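Local atomic coordinates of putative metalloprotease II (Bacteroides fragilis, PDB entry 4ON1), a protein that binds zinc and probably cleaves peptide bonds within proteins, as an extracellular metalloendopeptidase encoded by the pathogenicity island of this human pathogen. Residues Trp54-His62 / Leu75-Ile84; Trp292-Ser302 / Glu317-His328. One frame throughout, in Å; residues are numbered along the deposited sequence.

Contact 1 of 2, residues Trp54-His62 / Leu75-Ile84; sequences WTTSIKAIH and LFEGQDKDSI
I61 folds its side chain over L75 and E77 at the end of the contact nearer the turn of the antiparallel hairpin 52-68/71-78. Its CB faces the carbonyl of L75, with I61 CB 3.8 Å from L75 O. CG1 lies beside the backbone N (chi1 -61°), which brings I61 CG1 to 3.8 Å from E77 CG as the two side chains pass at about a right angle. Beyond it the chain runs straight on, and I61 CD1 ends 3.7 Å from L75 CB. An isoleucine suits the place because its CG1-CD1 arm is long enough to lie across L75 CB and the methylenes of E77. The backbones join here through I61 N to L75 O and, beyond the non-hydrogen-bonded pair A60 and F76, through K59 N to E77 O and E77 N to K59 O, both 3.0 Å.

At the other end D82 gathers donors from both segments. D82 OD2 accepts from S57 OG at 2.8 Å, met nearly along the C-O axis, and from Q79 N, which comes from above the carboxylate plane; a weaker bond arrives from S57 N. A short aspartate can thus tie the turn after G78 to the neighbouring strand, though this turn is poorly ordered. G78 CA lies 3.3 Å from S57 O, a CA-H...O contact, and glycine suits the place because a CB would run into D82 CB. On the sheet face of I58 and F76, I58 CG2 packs 3.6 Å from I84 CG2.

In the fragilysin-type N-terminal domain, strand 43-49 pairs with the far edge of strand 52-68, strand 84-88 with strand 71-78, and I84 reaches I95 and L97 of strand 92-99.

Contact 2 of 2, residues Trp292-Ser302 / Glu317-His328; sequences WDSGKTFGYAS and EVAAISTTSSSH
I321 meets W292 as a methyl group over an aromatic face: I321 CD1 sits 3.7 Å from the centroid of the W292 five-membered ring, 17° off its normal, a CH-pi contact. With CG1 wedged between the backbone N and the carbonyl carbon (chi1 65°), the same side chain also places I321 CG1 3.8 Å from Y300 CB. The forked isoleucine suits the place, sending CD1 over the indole while CG1 rests against the CB of Y300, and the broad indole also receives a cation-pi contact from R288 of the neighbouring strand.

F298, just before strand 299-301, covers H328. H328 CE1 stands over the centre of the phenyl ring, 3.3 Å from F298 CZ, with the two planes at 31°. Y356 meets both rings, edge-to-face with F298. F298 O accepts from T323 N at 2.9 Å, nearly in line with the C=O, so this residue serves both backbone pairing and ring packing. Y300 and I321 follow as a hydrogen-bonded pair, and S302 N to A319 O closes the ladder. G299 CA makes a CA-H...O contact of 3.2 Å with I321 O.

Strand 319-323 lies between strand 299-301, antiparallel, and strand 284-288, parallel. Helix 259-271 covers W292 and Y300; helix 331-340, which carries the zinc ligands H334 and H338, packs on A301 and S322. A301 also pairs through its backbone with the zinc ligand D176, consistent with a pro-segment lying along the edge strand, as in profragilysin.

From the N terminus, contact 1 comes first: 75-84 returns to 54-62 after twelve residues, most of them strand, and so closes a hairpin of the fragilysin-type N-terminal domain. The chain then supplies the zinc ligand D176 and enters the metallopeptidase region, where contact 2 brings 317-328 back to 292-302 across fourteen residues without helix or strand. The two loops follow in series, neither nesting nor crossing. The centres of contact 1 and contact 2 are 29 Å apart. They lie on opposite sides of the chain's centre, and the nearest atoms of the two contacts remain about 14 Å apart. Contact 1 joins strands far from the metal; contact 2 borders the site completed by H334, H338 and H344.

Contact 1 of 2, residues Trp54-His62 / Leu75-Ile84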
loop_
_atom_site.group_PDB
_atom_site.type_symbol
_atom_site.label_atom_id
_atom_site.label_comp_id
_atom_site.label_asym_id
_atom_site.label_seq_id
_atom_site.Cartn_x
_atom_site.Cartn_y
_atom_site.Cartn_z
ATOM N N TRP A 54 -11.529 5.745 23.465
ATOM C CA TRP A 54 -11.418 4.292 23.521
ATOM C C TRP A 54 -9.965 3.857 23.473
ATOM O O TRP A 54 -9.089 4.622 23.056
ATOM C CB TRP A 54 -12.206 3.648 22.376
ATOM C CG TRP A 54 -11.578 3.807 21.013
ATOM C CD1 TRP A 54 -10.870 2.864 20.321
ATOM C CD2 TRP A 54 -11.606 4.978 20.179
ATOM N NE1 TRP A 54 -10.461 3.374 19.109
ATOM C CE2 TRP A 54 -10.899 4.667 18.998
ATOM C CE3 TRP A 54 -12.166 6.254 20.316
ATOM C CZ2 TRP A 54 -10.732 5.590 17.961
ATOM C CZ3 TRP A 54 -11.999 7.170 19.286
ATOM C CH2 TRP A 54 -11.289 6.832 18.122
ATOM N N THR A 55 -9.708 2.629 23.911
ATOM C CA THR A 55 -8.351 2.099 23.902
ATOM C C THR A 55 -8.139 1.129 22.756
ATOM O O THR A 55 -9.058 0.426 22.338
ATOM C CB THR A 55 -8.011 1.368 25.208
ATOM O OG1 THR A 55 -8.945 0.298 25.405
ATOM C CG2 THR A 55 -8.089 2.322 26.377
ATOM N N THR A 56 -6.914 1.097 22.253
ATOM C CA THR A 56 -6.522 0.104 21.271
ATOM C C THR A 56 -5.093 -0.302 21.578
ATOM O O THR A 56 -4.376 0.406 22.282
ATOM C CB THR A 56 -6.625 0.629 19.830
ATOM O OG1 THR A 56 -6.348 -0.438 18.912
ATOM C CG2 THR A 56 -5.627 1.757 19.603
ATOM N N SER A 57 -4.681 -1.456 21.077
ATOM C CA SER A 57 -3.298 -1.864 21.246
ATOM C C SER A 57 -2.674 -2.065 19.873
ATOM O O SER A 57 -3.346 -2.510 18.952
ATOM C CB SER A 57 -3.207 -3.137 22.087
ATOM O OG SER A 57 -3.526 -4.273 21.311
ATOM N N ILE A 58 -1.397 -1.719 19.726
ATOM C CA ILE A 58 -0.688 -1.990 18.476
ATOM C C ILE A 58 0.739 -2.433 18.761
ATOM O O ILE A 58 1.255 -2.222 19.862
ATOM C CB ILE A 58 -0.636 -0.764 17.527
ATOM C CG1 ILE A 58 0.263 0.328 18.093
ATOM C CG2 ILE A 58 -2.024 -0.225 17.225
ATOM C CD1 ILE A 58 0.439 1.494 17.134
ATOM N N LYS A 59 1.368 -3.063 17.772
ATOM C CA LYS A 59 2.787 -3.363 17.874
ATOM C C LYS A 59 3.437 -3.232 16.515
ATOM O O LYS A 59 2.757 -3.209 15.480
ATOM C CB LYS A 59 3.035 -4.764 18.429
ATOM C CG LYS A 59 2.546 -5.871 17.538
ATOM C CD LYS A 59 2.928 -7.236 18.102
ATOM C CE LYS A 59 2.456 -7.403 19.536
ATOM N NZ LYS A 59 2.712 -8.778 20.059
ATOM N N ALA A 60 4.759 -3.128 16.526
ATOM C CA ALA A 60 5.531 -3.058 15.297
ATOM C C ALA A 60 5.398 -4.357 14.513
ATOM O O ALA A 60 5.312 -5.434 15.097
ATOM C CB ALA A 60 6.991 -2.773 15.609
ATOM N N ILE A 61 5.382 -4.251 13.189
ATOM C CA ILE A 61 5.313 -5.425 12.318
ATOM C C ILE A 61 6.712 -5.897 11.962
ATOM O O ILE A 61 7.534 -5.112 11.485
ATOM C CB ILE A 61 4.548 -5.135 11.016
ATOM C CG1 ILE A 61 3.109 -4.725 11.332
ATOM C CG2 ILE A 61 4.565 -6.362 10.101
ATOM C CD1 ILE A 61 2.293 -4.405 10.100
ATOM N N HIS A 62 6.979 -7.179 12.187
ATOM C CA HIS A 62 8.296 -7.744 11.896
ATOM C C HIS A 62 8.277 -8.547 10.594
ATOM O O HIS A 62 7.214 -8.925 10.109
ATOM C CB HIS A 62 8.747 -8.622 13.066
ATOM C CG HIS A 62 8.741 -7.907 14.382
ATOM N ND1 HIS A 62 9.581 -6.850 14.663
ATOM C CD2 HIS A 62 7.978 -8.084 15.488
ATOM C CE1 HIS A 62 9.341 -6.412 15.887
ATOM N NE2 HIS A 62 8.374 -7.144 16.410
ATOM N N LEU A 75 6.064 -0.149 10.039
ATOM C CA LEU A 75 4.651 -0.484 10.005
ATOM C C LEU A 75 4.210 -0.980 11.375
ATOM O O LEU A 75 4.998 -1.566 12.115
ATOM C CB LEU A 75 4.366 -1.549 8.940
ATOM C CG LEU A 75 4.725 -1.217 7.491
ATOM C CD1 LEU A 75 4.294 -2.338 6.547
ATOM C CD2 LEU A 75 4.066 0.088 7.076
ATOM N N PHE A 76 2.946 -0.739 11.705
ATOM C CA PHE A 76 2.388 -1.159 12.982
ATOM C C PHE A 76 1.000 -1.708 12.728
ATOM O O PHE A 76 0.356 -1.316 11.758
ATOM C CB PHE A 76 2.319 0.005 13.973
ATOM C CG PHE A 76 3.618 0.736 14.151
ATOM C CD1 PHE A 76 4.442 0.454 15.234
ATOM C CD2 PHE A 76 4.003 1.724 13.250
ATOM C CE1 PHE A 76 5.639 1.134 15.415
ATOM C CE2 PHE A 76 5.198 2.409 13.418
ATOM C CZ PHE A 76 6.018 2.112 14.502
ATOM N N GLU A 77 0.544 -2.615 13.587
ATOM C CA GLU A 77 -0.805 -3.147 13.467
ATOM C C GLU A 77 -1.420 -3.514 14.817
ATOM O O GLU A 77 -0.715 -3.812 15.788
ATOM C CB GLU A 77 -0.820 -4.376 12.551
ATOM C CG GLU A 77 -0.124 -5.594 13.133
ATOM C CD GLU A 77 -0.078 -6.761 12.156
ATOM O OE1 GLU A 77 -0.763 -6.700 11.112
ATOM O OE2 GLU A 77 0.651 -7.739 12.433
ATOM N N GLY A 78 -2.748 -3.469 14.854
ATOM C CA GLY A 78 -3.540 -3.889 15.995
ATOM C C GLY A 78 -3.450 -5.378 16.233
ATOM O O GLY A 78 -3.244 -6.153 15.298
ATOM N N GLN A 79 -3.602 -5.778 17.489
ATOM C CA GLN A 79 -3.408 -7.169 17.871
ATOM C C GLN A 79 -4.526 -8.141 17.530
ATOM O O GLN A 79 -4.273 -9.183 16.926
ATOM C CB GLN A 79 -3.140 -7.227 19.370
ATOM C CG GLN A 79 -1.719 -6.874 19.661
ATOM C CD GLN A 79 -0.802 -7.485 18.629
ATOM O OE1 GLN A 79 -0.260 -6.789 17.775
ATOM N NE2 GLN A 79 -0.618 -8.800 18.705
ATOM N N ASP A 80 -5.754 -7.812 17.903
ATOM C CA ASP A 80 -6.845 -8.766 17.760
ATOM C C ASP A 80 -8.173 -8.037 17.754
ATOM O O ASP A 80 -8.569 -7.448 18.765
ATOM C CB ASP A 80 -6.798 -9.800 18.897
ATOM C CG ASP A 80 -7.950 -10.798 18.841
ATOM O OD1 ASP A 80 -8.529 -10.992 17.751
ATOM O OD2 ASP A 80 -8.271 -11.398 19.891
ATOM N N LYS A 81 -8.835 -8.054 16.595
ATOM C CA LYS A 81 -10.122 -7.379 16.398
ATOM C C LYS A 81 -9.947 -5.861 16.471
ATOM O O LYS A 81 -10.876 -5.100 16.200
ATOM C CB LYS A 81 -11.169 -7.884 17.392
ATOM C CG LYS A 81 -11.452 -9.366 17.213
ATOM C CD LYS A 81 -12.578 -9.855 18.095
ATOM C CE LYS A 81 -12.706 -11.366 17.991
ATOM N NZ LYS A 81 -13.747 -11.905 18.904
ATOM N N ASP A 82 -8.746 -5.447 16.864
ATOM C CA ASP A 82 -8.367 -4.052 16.972
ATOM C C ASP A 82 -8.592 -3.424 15.604
ATOM O O ASP A 82 -9.164 -2.338 15.487
ATOM C CB ASP A 82 -6.901 -3.927 17.395
ATOM C CG ASP A 82 -6.701 -4.125 18.886
ATOM O OD1 ASP A 82 -7.708 -4.235 19.617
ATOM O OD2 ASP A 82 -5.531 -4.190 19.322
ATOM N N SER A 83 -8.132 -4.139 14.578
ATOM C CA SER A 83 -8.234 -3.709 13.187
ATOM C C SER A 83 -7.721 -2.283 13.000
ATOM O O SER A 83 -8.433 -1.413 12.491
ATOM C CB SER A 83 -9.681 -3.823 12.700
ATOM O OG SER A 83 -9.753 -3.740 11.286
ATOM N N ILE A 84 -6.485 -2.054 13.429
ATOM C CA ILE A 84 -5.824 -0.769 13.231
ATOM C C ILE A 84 -4.433 -0.967 12.613
ATOM O O ILE A 84 -3.759 -1.953 12.900
ATOM C CB ILE A 84 -5.731 0.006 14.575
ATOM C CG1 ILE A 84 -4.895 1.281 14.440
ATOM C CG2 ILE A 84 -5.162 -0.875 15.664
ATOM C CD1 ILE A 84 -4.932 2.158 15.676
HETATM O O HOH W 1 7.817 -2.455 10.480
#

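Contact 2 of 2, residues Trp292-Ser302 / Glu317-His328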
loop_
_atom_site.group_PDB
_atom_site.type_symbol
_atom_site.label_atom_id
_atom_site.label_comp_id
_atom_site.label_asym_id
_atom_site.label_seq_id
_atom_site.Cartn_x
_atom_site.Cartn_y
_atom_site.Cartn_z
ATOM N N TRP A 292 -4.666 4.227 -15.863
ATOM C CA TRP A 292 -4.399 4.026 -17.279
ATOM C C TRP A 292 -5.695 3.802 -18.041
ATOM O O TRP A 292 -6.754 3.609 -17.434
ATOM C CB TRP A 292 -3.445 2.848 -17.494
ATOM C CG TRP A 292 -2.076 3.118 -16.969
ATOM C CD1 TRP A 292 -1.016 3.618 -17.670
ATOM C CD2 TRP A 292 -1.622 2.938 -15.622
ATOM N NE1 TRP A 292 0.073 3.750 -16.842
ATOM C CE2 TRP A 292 -0.273 3.341 -15.581
ATOM C CE3 TRP A 292 -2.226 2.471 -14.450
ATOM C CZ2 TRP A 292 0.486 3.283 -14.413
ATOM C CZ3 TRP A 292 -1.473 2.418 -13.294
ATOM C CH2 TRP A 292 -0.130 2.819 -13.283
ATOM N N ASP A 293 -5.603 3.840 -19.367
ATOM C CA ASP A 293 -6.740 3.569 -20.240
ATOM C C ASP A 293 -7.960 4.410 -19.867
ATOM O O ASP A 293 -9.031 3.867 -19.584
ATOM C CB ASP A 293 -7.108 2.081 -20.207
ATOM C CG ASP A 293 -8.002 1.679 -21.367
ATOM O OD1 ASP A 293 -7.752 2.147 -22.500
ATOM O OD2 ASP A 293 -8.961 0.908 -21.146
ATOM N N SER A 294 -7.777 5.730 -19.838
ATOM C CA SER A 294 -8.864 6.666 -19.551
ATOM C C SER A 294 -9.675 6.293 -18.306
ATOM O O SER A 294 -10.905 6.306 -18.335
ATOM C CB SER A 294 -9.792 6.770 -20.760
ATOM O OG SER A 294 -9.053 7.117 -21.917
ATOM N N GLY A 295 -8.983 5.949 -17.223
ATOM C CA GLY A 295 -9.637 5.657 -15.956
ATOM C C GLY A 295 -10.099 4.230 -15.745
ATOM O O GLY A 295 -10.544 3.870 -14.653
ATOM N N LYS A 296 -9.982 3.398 -16.773
ATOM C CA LYS A 296 -10.514 2.040 -16.689
ATOM C C LYS A 296 -9.520 1.035 -16.077
ATOM O O LYS A 296 -9.915 -0.022 -15.576
ATOM C CB LYS A 296 -10.944 1.579 -18.083
ATOM C CG LYS A 296 -12.082 2.412 -18.682
ATOM C CD LYS A 296 -12.412 1.971 -20.104
ATOM C CE LYS A 296 -13.764 2.512 -20.556
ATOM N NZ LYS A 296 -14.244 1.866 -21.813
ATOM N N THR A 297 -8.232 1.366 -16.091
ATOM C CA THR A 297 -7.227 0.442 -15.560
ATOM C C THR A 297 -6.501 0.988 -14.334
ATOM O O THR A 297 -5.930 2.077 -14.380
ATOM C CB THR A 297 -6.185 0.081 -16.643
ATOM O OG1 THR A 297 -6.832 -0.629 -17.706
ATOM C CG2 THR A 297 -5.085 -0.805 -16.061
ATOM N N PHE A 298 -6.503 0.220 -13.247
ATOM C CA PHE A 298 -5.902 0.680 -11.997
ATOM C C PHE A 298 -4.512 0.100 -11.789
ATOM O O PHE A 298 -3.696 0.654 -11.051
ATOM C CB PHE A 298 -6.785 0.304 -10.805
ATOM C CG PHE A 298 -8.239 0.611 -11.010
ATOM C CD1 PHE A 298 -8.632 1.794 -11.616
ATOM C CD2 PHE A 298 -9.211 -0.285 -10.597
ATOM C CE1 PHE A 298 -9.976 2.078 -11.811
ATOM C CE2 PHE A 298 -10.554 -0.009 -10.785
ATOM C CZ PHE A 298 -10.935 1.177 -11.396
ATOM N N GLY A 299 -4.255 -1.029 -12.435
ATOM C CA GLY A 299 -2.988 -1.721 -12.303
ATOM C C GLY A 299 -2.888 -2.768 -13.389
ATOM O O GLY A 299 -3.894 -3.133 -13.995
ATOM N N TYR A 300 -1.676 -3.241 -13.652
ATOM C CA TYR A 300 -1.466 -4.241 -14.690
ATOM C C TYR A 300 -0.173 -4.989 -14.431
ATOM O O TYR A 300 0.874 -4.374 -14.241
ATOM C CB TYR A 300 -1.443 -3.588 -16.076
ATOM C CG TYR A 300 -1.357 -4.576 -17.226
ATOM C CD1 TYR A 300 -2.476 -5.265 -17.668
ATOM C CD2 TYR A 300 -0.150 -4.802 -17.872
ATOM C CE1 TYR A 300 -2.390 -6.162 -18.720
ATOM C CE2 TYR A 300 -0.049 -5.689 -18.914
ATOM C CZ TYR A 300 -1.170 -6.366 -19.338
ATOM O OH TYR A 300 -1.056 -7.243 -20.389
ATOM N N ALA A 301 -0.259 -6.316 -14.419
ATOM C CA ALA A 301 0.889 -7.168 -14.118
ATOM C C ALA A 301 1.414 -7.848 -15.375
ATOM O O ALA A 301 0.637 -8.207 -16.264
ATOM C CB ALA A 301 0.507 -8.213 -13.070
ATOM N N SER A 302 2.730 -8.042 -15.441
ATOM C CA SER A 302 3.359 -8.625 -16.629
ATOM C C SER A 302 2.950 -10.072 -16.859
ATOM O O SER A 302 3.031 -10.567 -17.979
ATOM C CB SER A 302 4.881 -8.533 -16.540
ATOM O OG SER A 302 5.370 -9.279 -15.455
ATOM N N GLU A 317 11.839 -8.860 -16.315
ATOM C CA GLU A 317 10.638 -9.467 -16.889
ATOM C C GLU A 317 9.486 -9.508 -15.903
ATOM O O GLU A 317 8.330 -9.636 -16.306
ATOM C CB GLU A 317 10.938 -10.880 -17.390
ATOM C CG GLU A 317 11.722 -10.905 -18.691
ATOM C CD GLU A 317 12.311 -12.267 -18.985
ATOM O OE1 GLU A 317 11.881 -13.256 -18.352
ATOM O OE2 GLU A 317 13.213 -12.344 -19.842
ATOM N N VAL A 318 9.802 -9.432 -14.612
ATOM C CA VAL A 318 8.763 -9.407 -13.586
ATOM C C VAL A 318 8.464 -7.969 -13.201
ATOM O O VAL A 318 9.242 -7.327 -12.507
ATOM C CB VAL A 318 9.160 -10.206 -12.320
ATOM C CG1 VAL A 318 8.061 -10.107 -11.263
ATOM C CG2 VAL A 318 9.434 -11.657 -12.669
ATOM N N ALA A 319 7.338 -7.456 -13.676
ATOM C CA ALA A 319 7.018 -6.060 -13.466
ATOM C C ALA A 319 5.527 -5.826 -13.477
ATOM O O ALA A 319 4.750 -6.658 -13.955
ATOM C CB ALA A 319 7.697 -5.180 -14.528
ATOM N N ALA A 320 5.138 -4.680 -12.946
ATOM C CA ALA A 320 3.752 -4.268 -12.975
ATOM C C ALA A 320 3.687 -2.755 -12.959
ATOM O O ALA A 320 4.687 -2.082 -12.743
ATOM C CB ALA A 320 2.986 -4.847 -11.793
ATOM N N ILE A 321 2.500 -2.227 -13.205
ATOM C CA ILE A 321 2.236 -0.824 -12.974
ATOM C C ILE A 321 1.038 -0.755 -12.030
ATOM O O ILE A 321 0.170 -1.632 -12.056
ATOM C CB ILE A 321 1.964 -0.084 -14.286
ATOM C CG1 ILE A 321 0.680 -0.595 -14.931
ATOM C CG2 ILE A 321 3.112 -0.314 -15.274
ATOM C CD1 ILE A 321 0.440 -0.022 -16.324
ATOM N N SER A 322 0.995 0.268 -11.188
ATOM C CA SER A 322 -0.074 0.363 -10.203
ATOM C C SER A 322 -0.369 1.792 -9.811
ATOM O O SER A 322 0.546 2.593 -9.633
ATOM C CB SER A 322 0.287 -0.439 -8.949
ATOM O OG SER A 322 -0.769 -0.359 -8.002
ATOM N N THR A 323 -1.651 2.100 -9.654
ATOM C CA THR A 323 -2.051 3.357 -9.039
ATOM C C THR A 323 -1.706 3.315 -7.550
ATOM O O THR A 323 -1.551 2.234 -6.973
ATOM C CB THR A 323 -3.555 3.622 -9.215
ATOM O OG1 THR A 323 -3.870 4.966 -8.812
ATOM C CG2 THR A 323 -4.367 2.620 -8.403
ATOM N N THR A 324 -1.548 4.478 -6.930
ATOM C CA THR A 324 -1.369 4.525 -5.477
ATOM C C THR A 324 -2.521 5.266 -4.815
ATOM O O THR A 324 -2.516 5.468 -3.601
ATOM C CB THR A 324 -0.058 5.210 -5.070
ATOM O OG1 THR A 324 0.006 6.511 -5.673
ATOM C CG2 THR A 324 1.122 4.382 -5.521
ATOM N N SER A 325 -3.493 5.684 -5.623
ATOM C CA SER A 325 -4.620 6.480 -5.140
ATOM C C SER A 325 -5.339 5.828 -3.957
ATOM O O SER A 325 -5.577 4.619 -3.948
ATOM C CB SER A 325 -5.620 6.723 -6.279
ATOM O OG SER A 325 -6.815 7.287 -5.773
ATOM N N SER A 326 -5.676 6.651 -2.966
ATOM C CA SER A 326 -6.457 6.239 -1.798
ATOM C C SER A 326 -7.794 5.603 -2.165
ATOM O O SER A 326 -8.339 4.809 -1.404
ATOM C CB SER A 326 -6.719 7.451 -0.891
ATOM O OG SER A 326 -5.510 8.096 -0.527
ATOM N N SER A 327 -8.327 5.983 -3.324
ATOM C CA SER A 327 -9.566 5.416 -3.846
ATOM C C SER A 327 -9.387 3.965 -4.251
ATOM O O SER A 327 -10.365 3.243 -4.418
ATOM C CB SER A 327 -10.070 6.224 -5.040
ATOM O OG SER A 327 -10.260 7.577 -4.676
ATOM N N HIS A 328 -8.138 3.557 -4.453
ATOM C CA HIS A 328 -7.832 2.179 -4.837
ATOM C C HIS A 328 -6.758 1.588 -3.937
ATOM O O HIS A 328 -5.652 1.274 -4.396
ATOM C CB HIS A 328 -7.388 2.131 -6.298
ATOM C CG HIS A 328 -8.402 2.688 -7.243
ATOM N ND1 HIS A 328 -9.480 1.954 -7.694
ATOM C CD2 HIS A 328 -8.515 3.911 -7.815
ATOM C CE1 HIS A 328 -10.207 2.697 -8.506
ATOM N NE2 HIS A 328 -9.643 3.889 -8.598
HETATM O O HOH W 2 6.587 -11.538 -16.290
#